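Local coordinates for cell division protein FtsI/penicillin binding protein 2 (Legionella pneumophila subsp. pneumophila ATCC 43290, PDB 4ZTK) that probably cross-links peptidoglycan during cell division, as a D,D-transpeptidase of the penicillin-binding protein family whose transpeptidase domain is the part crystallised, at residues Phe85-Ala89 / Lys154-Phe160; Leu127-Ala132 / Met225-Ala229; Lys258-Ala264 / Leu276-Glu282. All blocks are in the same frame, centred on the assembly; numbering follows the deposited sequence.

Interaction 1 of 3, residues Phe85-Ala89 / Lys154-Phe160; sequences FIAAA and KLTEFGF
An aromatic cluster, buried in the helical part of the transpeptidase domain, joins helix 83-92 to the end of helix 148-157 and the turn that follows it. Phe85 stands at its centre and makes two T-shaped (edge-to-face) stacks in different roles. Toward Phe158 it offers an edge: its CD1 lies 3.4 Å from Phe158 CG, off-centre over the face of that ring, with the planes at 68°. Toward Phe160 it offers a face, and Phe160 CE2 comes in over the ring centre, 3.6 Å from Phe85 CG. The Phe85 torsion chi1 of -56° carries CG beside its own backbone N and opposite the carbonyl carbon, which sends the ring across to both partners. Held with a face against Phe160 and an edge against Phe158, the ring has little room to turn.

Aliphatic contacts extend the interface on the helix side. Leu155 divides its branches, CD1 resting 3.6 Å from the carbonyl O of Phe85 while CD2 meets Ile86 CD1 at 3.8 Å. Ala89 CB packs against CB and CG of Lys154, whose chain then bends away to a salt bridge, NZ to Glu157 OE2 at 2.8 Å. The helix ends in a Schellman motif: Gly159 has positive phi, Phe160 N is bonded back to Leu155 O, and the chain beyond the glycine brings Phe160 to Phe85.

Helix 189-200 also packs on the cluster, with Tyr196 adding another edge-to-face partner for Phe85 and Ser195 OG bonded to Phe158 O. Ile86 reaches helix 136-146, and Ala88 touches Ile222 of helix 216-231.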
ATOM      1  N   PHE A  85       1.626  -8.066  -4.464  1.00 22.57           N
ATOM      2  CA  PHE A  85       1.139  -9.366  -4.003  1.00 23.12           C
ATOM      3  C   PHE A  85       0.728 -10.269  -5.167  1.00 30.22           C
ATOM      4  O   PHE A  85       0.920 -11.488  -5.113  1.00 27.84           O
ATOM      5  CB  PHE A  85      -0.005  -9.183  -3.004  1.00 24.23           C
ATOM      6  CG  PHE A  85       0.371  -8.330  -1.819  1.00 27.32           C
ATOM      7  CD1 PHE A  85       0.995  -8.893  -0.717  1.00 21.20           C
ATOM      8  CD2 PHE A  85       0.122  -6.966  -1.820  1.00 24.76           C
ATOM      9  CE1 PHE A  85       1.354  -8.109   0.376  1.00 27.21           C
ATOM     10  CE2 PHE A  85       0.478  -6.173  -0.734  1.00 27.92           C
ATOM     11  CZ  PHE A  85       1.096  -6.753   0.370  1.00 19.96           C
ATOM     12  N   ILE A  86       0.167  -9.669  -6.214  1.00 25.44           N
ATOM     13  CA  ILE A  86      -0.114 -10.394  -7.450  1.00 27.57           C
ATOM     14  C   ILE A  86       1.189 -10.959  -8.000  1.00 22.58           C
ATOM     15  O   ILE A  86       1.271 -12.133  -8.346  1.00 29.64           O
ATOM     16  CB  ILE A  86      -0.747  -9.480  -8.519  1.00 27.63           C
ATOM     17  CG1 ILE A  86      -2.139  -9.019  -8.089  1.00 28.42           C
ATOM     18  CG2 ILE A  86      -0.822 -10.191  -9.864  1.00 29.05           C
ATOM     19  CD1 ILE A  86      -3.157 -10.133  -8.001  1.00 28.85           C
ATOM     20  N   ALA A  87       2.210 -10.111  -8.063  1.00 25.70           N
ATOM     21  CA  ALA A  87       3.522 -10.522  -8.549  1.00 31.10           C
ATOM     22  C   ALA A  87       4.123 -11.620  -7.677  1.00 29.64           C
ATOM     23  O   ALA A  87       4.692 -12.581  -8.191  1.00 32.10           O
ATOM     24  CB  ALA A  87       4.464  -9.330  -8.620  1.00 23.47           C
ATOM     25  N   ALA A  88       4.002 -11.465  -6.361  1.00 33.82           N
ATOM     26  CA  ALA A  88       4.544 -12.434  -5.413  1.00 31.33           C
ATOM     27  C   ALA A  88       3.919 -13.803  -5.617  1.00 29.54           C
ATOM     28  O   ALA A  88       4.621 -14.814  -5.667  1.00 29.87           O
ATOM     29  CB  ALA A  88       4.321 -11.962  -3.983  1.00 32.75           C
ATOM     30  N   ALA A  89       2.595 -13.829  -5.738  1.00 31.27           N
ATOM     31  CA  ALA A  89       1.869 -15.075  -5.953  1.00 35.65           C
ATOM     32  C   ALA A  89       2.325 -15.763  -7.236  1.00 35.39           C
ATOM     33  O   ALA A  89       2.506 -16.980  -7.266  1.00 35.34           O
ATOM     34  CB  ALA A  89       0.371 -14.811  -5.998  1.00 38.59           C
ATOM     35  N   LYS A 154      -3.219 -17.378  -2.506  1.00 38.67           N
ATOM     36  CA  LYS A 154      -2.040 -16.665  -2.033  1.00 35.76           C
ATOM     37  C   LYS A 154      -2.384 -15.275  -1.501  1.00 31.38           C
ATOM     38  O   LYS A 154      -1.832 -14.845  -0.490  1.00 33.13           O
ATOM     39  CB  LYS A 154      -0.951 -16.602  -3.110  1.00 33.67           C
ATOM     40  CG  LYS A 154       0.373 -16.022  -2.618  1.00 36.96           C
ATOM     41  CD  LYS A 154       0.939 -16.817  -1.448  1.00 33.51           C
ATOM     42  CE  LYS A 154       1.242 -18.251  -1.844  1.00 33.83           C
ATOM     43  NZ  LYS A 154       1.635 -19.065  -0.664  1.00 40.47           N
ATOM     44  N   LEU A 155      -3.304 -14.576  -2.160  1.00 28.45           N
ATOM     45  CA  LEU A 155      -3.697 -13.252  -1.675  1.00 26.76           C
ATOM     46  C   LEU A 155      -4.479 -13.351  -0.362  1.00 30.78           C
ATOM     47  O   LEU A 155      -4.379 -12.471   0.496  1.00 33.06           O
ATOM     48  CB  LEU A 155      -4.484 -12.468  -2.727  1.00 34.43           C
ATOM     49  CG  LEU A 155      -3.632 -11.455  -3.502  1.00 40.63           C
ATOM     50  CD1 LEU A 155      -2.515 -12.151  -4.272  1.00 34.46           C
ATOM     51  CD2 LEU A 155      -4.490 -10.610  -4.432  1.00 34.16           C
ATOM     52  N   THR A 156      -5.242 -14.429  -0.208  1.00 24.95           N
ATOM     53  CA  THR A 156      -5.950 -14.677   1.040  1.00 28.85           C
ATOM     54  C   THR A 156      -4.939 -14.868   2.166  1.00 35.74           C
ATOM     55  O   THR A 156      -5.095 -14.319   3.255  1.00 32.37           O
ATOM     56  CB  THR A 156      -6.884 -15.906   0.929  1.00 29.23           C
ATOM     57  OG1 THR A 156      -7.984 -15.582   0.070  1.00 32.94           O
ATOM     58  CG2 THR A 156      -7.426 -16.319   2.305  1.00 28.92           C
ATOM     59  N   GLU A 157      -3.888 -15.626   1.880  1.00 30.67           N
ATOM     60  CA  GLU A 157      -2.813 -15.835   2.843  1.00 31.32           C
ATOM     61  C   GLU A 157      -2.082 -14.547   3.222  1.00 29.82           C
ATOM     62  O   GLU A 157      -1.514 -14.454   4.310  1.00 34.31           O
ATOM     63  CB  GLU A 157      -1.824 -16.874   2.317  1.00 35.36           C
ATOM     64  CG  GLU A 157      -2.385 -18.286   2.322  1.00 47.13           C
ATOM     65  CD  GLU A 157      -1.420 -19.304   1.745  1.00 61.28           C
ATOM     66  OE1 GLU A 157      -1.810 -20.483   1.614  1.00 69.99           O
ATOM     67  OE2 GLU A 157      -0.275 -18.927   1.421  1.00 66.87           O
ATOM     68  N   PHE A 158      -2.081 -13.564   2.324  1.00 30.33           N
ATOM     69  CA  PHE A 158      -1.498 -12.256   2.618  1.00 27.83           C
ATOM     70  C   PHE A 158      -2.433 -11.356   3.433  1.00 37.15           C
ATOM     71  O   PHE A 158      -2.065 -10.232   3.786  1.00 28.49           O
ATOM     72  CB  PHE A 158      -1.105 -11.524   1.330  1.00 32.64           C
ATOM     73  CG  PHE A 158       0.272 -11.864   0.833  1.00 29.76           C
ATOM     74  CD1 PHE A 158       1.394 -11.479   1.548  1.00 27.64           C
ATOM     75  CD2 PHE A 158       0.443 -12.547  -0.363  1.00 34.48           C
ATOM     76  CE1 PHE A 158       2.667 -11.780   1.089  1.00 33.58           C
ATOM     77  CE2 PHE A 158       1.714 -12.853  -0.832  1.00 36.07           C
ATOM     78  CZ  PHE A 158       2.828 -12.472  -0.102  1.00 33.66           C
ATOM     79  N   GLY A 159      -3.642 -11.839   3.706  1.00 31.68           N
ATOM     80  CA  GLY A 159      -4.587 -11.091   4.514  1.00 30.43           C
ATOM     81  C   GLY A 159      -5.642 -10.354   3.706  1.00 39.47           C
ATOM     82  O   GLY A 159      -6.370  -9.524   4.248  1.00 40.30           O
ATOM     83  N   PHE A 160      -5.729 -10.650   2.412  1.00 29.24           N
ATOM     84  CA  PHE A 160      -6.733 -10.015   1.565  1.00 29.46           C
ATOM     85  C   PHE A 160      -8.038 -10.811   1.505  1.00 33.74           C
ATOM     86  O   PHE A 160      -8.035 -12.040   1.425  1.00 33.64           O
ATOM     87  CB  PHE A 160      -6.195  -9.785   0.147  1.00 26.99           C
ATOM     88  CG  PHE A 160      -5.105  -8.763   0.078  1.00 27.30           C
ATOM     89  CD1 PHE A 160      -5.410  -7.412   0.040  1.00 28.74           C
ATOM     90  CD2 PHE A 160      -3.774  -9.148   0.063  1.00 24.59           C
ATOM     91  CE1 PHE A 160      -4.403  -6.457  -0.019  1.00 32.56           C
ATOM     92  CE2 PHE A 160      -2.759  -8.199   0.005  1.00 26.10           C
ATOM     93  CZ  PHE A 160      -3.074  -6.852  -0.035  1.00 27.02           C
TER

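Interaction 2 of 3, residues Leu127-Ala132 / Met225-Ala229; sequences LADAIA and MLENA
Met225, modelled as selenomethionine, lies across helix 127-133 in a helix-helix packing of the penicillin-binding transpeptidase fold, where the short axes approach to 8.5 Å and cross at -48°. Its CB points at the opposing helix, and CG, set beside the backbone N by a chi1 of -72°, comes 4.0 Å from Ala128 CB. Beyond CG the chain runs extended, so the selenium passes over the helix surface, with SE 4.1 Å from Ile131 CG1. The terminal CE then reaches Leu127, whose side chain it crosses at about a right angle, 3.7 Å from Leu127 CG. The same CE also lies 3.6 Å from the backbone N of Ala128. One long side chain thus fills the widening end of the interface, spanning a full turn of its neighbour.

At the other end the helices converge on alanines. Ala229 CB sits over the backbone of Ala132, and Ile131 CG2 also approaches that methyl. Leu127, for its part, packs on Ile91 of helix 83-92. Because the residues facing each other at the close end are the alanines Ala132 and Ala229, the backbones come near enough for Ala132 CA to lie 3.7 Å from Ala229 CA.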
ATOM      1  N   LEU A 127       8.756  -7.923 -15.467  1.00 37.01           N
ATOM      2  CA  LEU A 127       7.794  -7.823 -14.383  1.00 40.19           C
ATOM      3  C   LEU A 127       8.214  -6.708 -13.433  1.00 43.67           C
ATOM      4  O   LEU A 127       7.372  -5.966 -12.923  1.00 35.63           O
ATOM      5  CB  LEU A 127       7.657  -9.158 -13.647  1.00 38.95           C
ATOM      6  CG  LEU A 127       6.676  -9.193 -12.472  1.00 44.79           C
ATOM      7  CD1 LEU A 127       5.303  -8.671 -12.869  1.00 37.37           C
ATOM      8  CD2 LEU A 127       6.570 -10.605 -11.924  1.00 46.01           C
ATOM      9  N   ALA A 128       9.522  -6.577 -13.220  1.00 40.43           N
ATOM     10  CA  ALA A 128      10.059  -5.525 -12.365  1.00 40.53           C
ATOM     11  C   ALA A 128       9.707  -4.147 -12.911  1.00 34.82           C
ATOM     12  O   ALA A 128       9.375  -3.237 -12.156  1.00 38.30           O
ATOM     13  CB  ALA A 128      11.567  -5.672 -12.232  1.00 43.60           C
ATOM     14  N   ASP A 129       9.784  -4.003 -14.230  1.00 34.53           N
ATOM     15  CA  ASP A 129       9.455  -2.744 -14.889  1.00 38.22           C
ATOM     16  C   ASP A 129       7.971  -2.438 -14.735  1.00 39.27           C
ATOM     17  O   ASP A 129       7.579  -1.285 -14.542  1.00 36.70           O
ATOM     18  CB  ASP A 129       9.813  -2.807 -16.379  1.00 42.52           C
ATOM     19  CG  ASP A 129      11.308  -2.843 -16.623  1.00 60.11           C
ATOM     20  OD1 ASP A 129      12.060  -2.294 -15.789  1.00 69.17           O
ATOM     21  OD2 ASP A 129      11.731  -3.414 -17.653  1.00 65.08           O
ATOM     22  N   ALA A 130       7.152  -3.483 -14.831  1.00 39.93           N
ATOM     23  CA  ALA A 130       5.705  -3.341 -14.739  1.00 33.82           C
ATOM     24  C   ALA A 130       5.271  -2.918 -13.338  1.00 31.53           C
ATOM     25  O   ALA A 130       4.327  -2.151 -13.186  1.00 37.09           O
ATOM     26  CB  ALA A 130       5.008  -4.636 -15.158  1.00 31.68           C
ATOM     27  N   ILE A 131       5.960  -3.417 -12.316  1.00 30.79           N
ATOM     28  CA  ILE A 131       5.707  -2.968 -10.946  1.00 28.59           C
ATOM     29  C   ILE A 131       6.156  -1.513 -10.760  1.00 29.78           C
ATOM     30  O   ILE A 131       5.420  -0.690 -10.216  1.00 29.89           O
ATOM     31  CB  ILE A 131       6.418  -3.859  -9.905  1.00 31.23           C
ATOM     32  CG1 ILE A 131       5.788  -5.256  -9.851  1.00 31.43           C
ATOM     33  CG2 ILE A 131       6.373  -3.216  -8.521  1.00 26.71           C
ATOM     34  CD1 ILE A 131       4.368  -5.284  -9.295  1.00 24.73           C
ATOM     35  N   ALA A 132       7.364  -1.209 -11.225  1.00 28.44           N
ATOM     36  CA  ALA A 132       7.952   0.128 -11.084  1.00 36.05           C
ATOM     37  C   ALA A 132       7.111   1.216 -11.749  1.00 33.29           C
ATOM     38  O   ALA A 132       6.861   2.267 -11.163  1.00 33.27           O
ATOM     39  CB  ALA A 132       9.386   0.147 -11.648  1.00 31.33           C
HETATM   40  N   MSE A 225      12.026  -5.393  -6.354  1.00 27.43           N
HETATM   41  CA  MSE A 225      11.052  -4.724  -7.210  1.00 26.49           C
HETATM   42  C   MSE A 225      10.455  -3.495  -6.541  1.00 29.86           C
HETATM   43  O   MSE A 225      10.221  -2.478  -7.194  1.00 30.29           O
HETATM   44  CB  MSE A 225       9.937  -5.691  -7.616  1.00 27.73           C
HETATM   45  CG  MSE A 225      10.375  -6.752  -8.617  1.00 39.92           C
HETATM   46 SE   MSE A 225       8.883  -7.846  -9.251  0.65 45.21          SE
HETATM   47  CE  MSE A 225       9.859  -8.962 -10.522  1.00 51.95           C
ATOM     48  N   LEU A 226      10.207  -3.588  -5.239  1.00 27.65           N
ATOM     49  CA  LEU A 226       9.664  -2.455  -4.495  1.00 27.97           C
ATOM     50  C   LEU A 226      10.687  -1.332  -4.288  1.00 27.69           C
ATOM     51  O   LEU A 226      10.321  -0.161  -4.252  1.00 32.90           O
ATOM     52  CB  LEU A 226       9.106  -2.917  -3.158  1.00 28.39           C
ATOM     53  CG  LEU A 226       7.775  -3.653  -3.262  1.00 31.15           C
ATOM     54  CD1 LEU A 226       7.337  -4.150  -1.893  1.00 31.09           C
ATOM     55  CD2 LEU A 226       6.726  -2.734  -3.866  1.00 31.30           C
ATOM     56  N   GLU A 227      11.960  -1.691  -4.137  1.00 29.98           N
ATOM     57  CA  GLU A 227      13.027  -0.691  -4.064  1.00 36.15           C
ATOM     58  C   GLU A 227      13.177   0.013  -5.405  1.00 34.74           C
ATOM     59  O   GLU A 227      13.369   1.229  -5.471  1.00 36.38           O
ATOM     60  CB  GLU A 227      14.364  -1.340  -3.701  1.00 37.09           C
ATOM     61  CG  GLU A 227      14.520  -1.705  -2.248  1.00 39.86           C
ATOM     62  CD  GLU A 227      15.945  -2.110  -1.905  1.00 53.67           C
ATOM     63  OE1 GLU A 227      16.135  -3.212  -1.347  1.00 59.47           O
ATOM     64  OE2 GLU A 227      16.876  -1.324  -2.190  1.00 57.24           O
ATOM     65  N   ASN A 228      13.098  -0.773  -6.473  1.00 30.68           N
ATOM     66  CA  ASN A 228      13.214  -0.249  -7.822  1.00 31.34           C
ATOM     67  C   ASN A 228      12.019   0.614  -8.202  1.00 34.02           C
ATOM     68  O   ASN A 228      12.156   1.582  -8.952  1.00 31.89           O
ATOM     69  CB  ASN A 228      13.370  -1.394  -8.819  1.00 31.87           C
ATOM     70  CG  ASN A 228      13.657  -0.904 -10.217  1.00 40.50           C
ATOM     71  OD1 ASN A 228      14.682  -0.271 -10.462  1.00 43.10           O
ATOM     72  ND2 ASN A 228      12.754  -1.198 -11.145  1.00 39.31           N
ATOM     73  N   ALA A 229      10.847   0.262  -7.679  1.00 27.77           N
ATOM     74  CA  ALA A 229       9.642   1.066  -7.892  1.00 23.25           C
ATOM     75  C   ALA A 229       9.792   2.468  -7.297  1.00 30.80           C
ATOM     76  O   ALA A 229       9.141   3.413  -7.740  1.00 34.76           O
ATOM     77  CB  ALA A 229       8.429   0.371  -7.297  1.00 19.30           C
TER

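Interaction 3 of 3, residues Lys258-Ala264 / Leu276-Glu282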
ATOM      1  N   LYS A 258     -13.854  11.011  -7.440  1.00 86.08           N
ATOM      2  CA  LYS A 258     -13.307  11.040  -6.086  1.00 73.45           C
ATOM      3  C   LYS A 258     -12.019  10.221  -6.006  1.00 60.95           C
ATOM      4  O   LYS A 258     -12.032   9.003  -6.185  1.00 57.92           O
ATOM      5  CB  LYS A 258     -14.340  10.528  -5.074  1.00 71.19           C
ATOM      6  CG  LYS A 258     -15.306  11.589  -4.536  1.00 73.08           C
ATOM      7  CD  LYS A 258     -16.118  12.257  -5.637  1.00 80.46           C
ATOM      8  CE  LYS A 258     -17.134  13.242  -5.079  1.00 84.77           C
ATOM      9  NZ  LYS A 258     -18.280  12.554  -4.424  1.00 87.50           N
ATOM     10  N   TYR A 259     -10.910  10.900  -5.731  1.00 49.69           N
ATOM     11  CA  TYR A 259      -9.593  10.275  -5.771  1.00 42.86           C
ATOM     12  C   TYR A 259      -9.044   9.884  -4.404  1.00 35.69           C
ATOM     13  O   TYR A 259      -9.045  10.681  -3.464  1.00 36.71           O
ATOM     14  CB  TYR A 259      -8.591  11.212  -6.440  1.00 52.97           C
ATOM     15  CG  TYR A 259      -8.633  11.199  -7.947  1.00 60.29           C
ATOM     16  CD1 TYR A 259      -9.750  11.648  -8.637  1.00 66.32           C
ATOM     17  CD2 TYR A 259      -7.544  10.751  -8.682  1.00 57.10           C
ATOM     18  CE1 TYR A 259      -9.786  11.643 -10.020  1.00 66.18           C
ATOM     19  CE2 TYR A 259      -7.568  10.745 -10.060  1.00 60.99           C
ATOM     20  CZ  TYR A 259      -8.690  11.190 -10.726  1.00 63.22           C
ATOM     21  OH  TYR A 259      -8.711  11.178 -12.102  1.00 64.38           O
ATOM     22  N   LEU A 260      -8.568   8.649  -4.306  1.00 33.30           N
ATOM     23  CA  LEU A 260      -7.719   8.251  -3.190  1.00 33.53           C
ATOM     24  C   LEU A 260      -6.295   8.141  -3.713  1.00 29.35           C
ATOM     25  O   LEU A 260      -6.044   7.472  -4.719  1.00 25.43           O
ATOM     26  CB  LEU A 260      -8.161   6.905  -2.601  1.00 32.78           C
ATOM     27  CG  LEU A 260      -9.545   6.815  -1.951  1.00 39.34           C
ATOM     28  CD1 LEU A 260      -9.772   5.421  -1.377  1.00 41.05           C
ATOM     29  CD2 LEU A 260      -9.703   7.869  -0.864  1.00 37.18           C
ATOM     30  N   ALA A 261      -5.368   8.812  -3.043  1.00 28.81           N
ATOM     31  CA  ALA A 261      -3.956   8.719  -3.388  1.00 28.73           C
ATOM     32  C   ALA A 261      -3.224   7.941  -2.298  1.00 29.28           C
ATOM     33  O   ALA A 261      -3.234   8.333  -1.131  1.00 28.37           O
ATOM     34  CB  ALA A 261      -3.363  10.107  -3.555  1.00 26.40           C
ATOM     35  N   LEU A 262      -2.587   6.843  -2.686  1.00 21.81           N
ATOM     36  CA  LEU A 262      -2.036   5.901  -1.720  1.00 23.83           C
ATOM     37  C   LEU A 262      -0.550   5.678  -1.902  1.00 27.21           C
ATOM     38  O   LEU A 262      -0.047   5.704  -3.022  1.00 21.80           O
ATOM     39  CB  LEU A 262      -2.733   4.539  -1.845  1.00 23.87           C
ATOM     40  CG  LEU A 262      -4.247   4.418  -1.699  1.00 27.09           C
ATOM     41  CD1 LEU A 262      -4.943   4.760  -3.008  1.00 32.86           C
ATOM     42  CD2 LEU A 262      -4.615   3.012  -1.239  1.00 28.66           C
ATOM     43  N   PHE A 263       0.147   5.431  -0.795  1.00 25.62           N
ATOM     44  CA  PHE A 263       1.508   4.922  -0.859  1.00 24.91           C
ATOM     45  C   PHE A 263       1.777   4.012   0.325  1.00 24.72           C
ATOM     46  O   PHE A 263       1.591   4.400   1.473  1.00 26.76           O
ATOM     47  CB  PHE A 263       2.545   6.046  -0.917  1.00 19.94           C
ATOM     48  CG  PHE A 263       3.932   5.568  -1.268  1.00 19.58           C
ATOM     49  CD1 PHE A 263       4.257   5.245  -2.574  1.00 24.85           C
ATOM     50  CD2 PHE A 263       4.906   5.441  -0.293  1.00 22.22           C
ATOM     51  CE1 PHE A 263       5.533   4.805  -2.905  1.00 31.81           C
ATOM     52  CE2 PHE A 263       6.187   5.009  -0.614  1.00 29.36           C
ATOM     53  CZ  PHE A 263       6.500   4.687  -1.921  1.00 28.21           C
ATOM     54  N   ALA A 264       2.206   2.793   0.029  1.00 25.60           N
ATOM     55  CA  ALA A 264       2.462   1.793   1.050  1.00 29.03           C
ATOM     56  C   ALA A 264       3.892   1.319   0.907  1.00 28.03           C
ATOM     57  O   ALA A 264       4.359   1.080  -0.200  1.00 26.90           O
ATOM     58  CB  ALA A 264       1.505   0.625   0.892  1.00 23.99           C
ATOM     59  N   LEU A 276       4.802   1.664   6.632  1.00 22.72           N
ATOM     60  CA  LEU A 276       3.996   2.878   6.570  1.00 22.55           C
ATOM     61  C   LEU A 276       2.970   2.795   5.457  1.00 29.18           C
ATOM     62  O   LEU A 276       3.234   2.228   4.398  1.00 28.12           O
ATOM     63  CB  LEU A 276       4.870   4.113   6.331  1.00 24.74           C
ATOM     64  CG  LEU A 276       6.056   4.412   7.246  1.00 37.66           C
ATOM     65  CD1 LEU A 276       7.279   3.596   6.856  1.00 35.11           C
ATOM     66  CD2 LEU A 276       6.367   5.891   7.194  1.00 39.15           C
ATOM     67  N   LEU A 277       1.807   3.385   5.709  1.00 28.07           N
ATOM     68  CA  LEU A 277       0.751   3.510   4.717  1.00 24.89           C
ATOM     69  C   LEU A 277       0.193   4.920   4.805  1.00 29.19           C
ATOM     70  O   LEU A 277      -0.173   5.391   5.890  1.00 26.88           O
ATOM     71  CB  LEU A 277      -0.352   2.482   4.969  1.00 21.54           C
ATOM     72  CG  LEU A 277      -1.598   2.569   4.078  1.00 32.44           C
ATOM     73  CD1 LEU A 277      -1.225   2.523   2.600  1.00 27.96           C
ATOM     74  CD2 LEU A 277      -2.583   1.447   4.409  1.00 28.62           C
ATOM     75  N   VAL A 278       0.150   5.600   3.665  1.00 28.83           N
ATOM     76  CA  VAL A 278      -0.394   6.949   3.587  1.00 25.75           C
ATOM     77  C   VAL A 278      -1.540   6.962   2.587  1.00 31.51           C
ATOM     78  O   VAL A 278      -1.397   6.466   1.467  1.00 25.07           O
ATOM     79  CB  VAL A 278       0.670   7.962   3.113  1.00 28.22           C
ATOM     80  CG1 VAL A 278       0.047   9.329   2.910  1.00 27.78           C
ATOM     81  CG2 VAL A 278       1.823   8.039   4.102  1.00 28.03           C
ATOM     82  N   VAL A 279      -2.677   7.517   2.989  1.00 25.13           N
ATOM     83  CA  VAL A 279      -3.801   7.677   2.075  1.00 29.59           C
ATOM     84  C   VAL A 279      -4.352   9.090   2.171  1.00 30.53           C
ATOM     85  O   VAL A 279      -4.664   9.571   3.260  1.00 31.42           O
ATOM     86  CB  VAL A 279      -4.932   6.656   2.354  1.00 31.61           C
ATOM     87  CG1 VAL A 279      -6.145   6.943   1.472  1.00 29.45           C
ATOM     88  CG2 VAL A 279      -4.435   5.244   2.122  1.00 29.85           C
ATOM     89  N   ILE A 280      -4.449   9.752   1.025  1.00 26.30           N
ATOM     90  CA  ILE A 280      -4.994  11.101   0.948  1.00 29.46           C
ATOM     91  C   ILE A 280      -6.279  11.016   0.147  1.00 30.56           C
ATOM     92  O   ILE A 280      -6.317  10.343  -0.883  1.00 29.23           O
ATOM     93  CB  ILE A 280      -4.035  12.058   0.203  1.00 28.29           C
ATOM     94  CG1 ILE A 280      -2.618  11.989   0.786  1.00 28.78           C
ATOM     95  CG2 ILE A 280      -4.582  13.481   0.204  1.00 28.66           C
ATOM     96  CD1 ILE A 280      -2.520  12.386   2.248  1.00 29.66           C
ATOM     97  N   GLU A 281      -7.330  11.691   0.602  1.00 31.50           N
ATOM     98  CA  GLU A 281      -8.611  11.638  -0.098  1.00 32.88           C
ATOM     99  C   GLU A 281      -8.986  12.970  -0.741  1.00 30.38           C
ATOM    100  O   GLU A 281      -9.127  13.978  -0.056  1.00 32.84           O
ATOM    101  CB  GLU A 281      -9.725  11.186   0.847  1.00 32.52           C
ATOM    102  CG  GLU A 281     -11.090  11.115   0.192  1.00 35.14           C
ATOM    103  CD  GLU A 281     -12.193  10.797   1.186  1.00 48.53           C
ATOM    104  OE1 GLU A 281     -13.264  10.330   0.745  1.00 49.60           O
ATOM    105  OE2 GLU A 281     -11.991  11.016   2.403  1.00 45.81           O
ATOM    106  N   GLU A 282      -9.151  12.953  -2.061  1.00 34.35           N
ATOM    107  CA  GLU A 282      -9.504  14.142  -2.829  1.00 37.39           C
ATOM    108  C   GLU A 282      -8.502  15.268  -2.638  1.00 33.64           C
ATOM    109  O   GLU A 282      -8.878  16.434  -2.546  1.00 38.10           O
ATOM    110  CB  GLU A 282     -10.913  14.628  -2.483  1.00 42.92           C
ATOM    111  CG  GLU A 282     -12.012  13.668  -2.895  1.00 58.47           C
ATOM    112  CD  GLU A 282     -13.390  14.182  -2.530  1.00 70.62           C
ATOM    113  OE1 GLU A 282     -13.625  15.402  -2.671  1.00 72.73           O
ATOM    114  OE2 GLU A 282     -14.232  13.367  -2.095  1.00 75.69           O
TER
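Strands 259-264 and 276-281 run antiparallel, their short axes 4.6 Å apart at the nearest point and their directions 165° apart, and five backbone hydrogen bonds knit the two segments together. Ala261 with Ile280 and Phe263 with Val278 are the hydrogen-bonded pairs, each closed by two N-H...O bonds; Ala261 N to Ile280 O is 2.8 Å and nearly straight, at 174°. Between them, Leu262 and Val279 form a non-hydrogen-bonded pair, where CA-H groups turn toward carbonyls, as in Leu262 CA to Val278 O at 3.3 Å. The last bond, from Glu282 N to Tyr259 O, is 2.7 Å long.

On one face Leu260, Leu262 and Ala264 stand beside Glu281, Val279 and Leu277. Leu262 and Val279 run alongside each other off this face, with Leu262 CG 3.9 Å from Val279 CG2. Leu277 CD1 leans over to Ala264 CB at 3.7 Å. The aliphatic part of Glu281 lies alongside Leu260, with CG 3.7 Å from Leu260 CD2, and extends to a buried carboxylate gripped by Arg74 through a salt bridge and by Ser43 through a hydrogen bond.

The other face carries Ala261, Phe263, Val278 and Ile280. Here Ala261 faces Ile280, whereas the Phe263 ring swings away from Val278 to meet Phe303 edge-to-face. Helix 295-310 covers this side, and helix 189-200 packs on the Leu277 and Val279 side.

The two strands belong to a beta hairpin of the five-stranded antiparallel sheet, in which 274-281 is the central strand and 259-267 its neighbour. With helices on both faces, this is the layered alpha/beta core characteristic of penicillin-binding proteins and serine beta-lactamases.

How the interactions relate
Interactions 1 and 2 share the helical part of the domain, whereas interaction 3 lies within the sheet. Interactions 1 and 2 have centres about 17 Å apart and touch directly: Ala87 CB, on the helix of Phe85, packs 4.1 Å from both Ile131 CD1 and Leu127 CD2. Interaction 3 stands about 21 Å from the first and 19 Å from the second, centre to centre, and touches neither. What relates all three is the probable active site, a putative SxxK motif of Ser80 and Lys83 with Lys248 alongside. Ile131 touches Lys83 of that group, while Ile86 and Ala264 lie near it without contact, consistent with a site between helices and sheet.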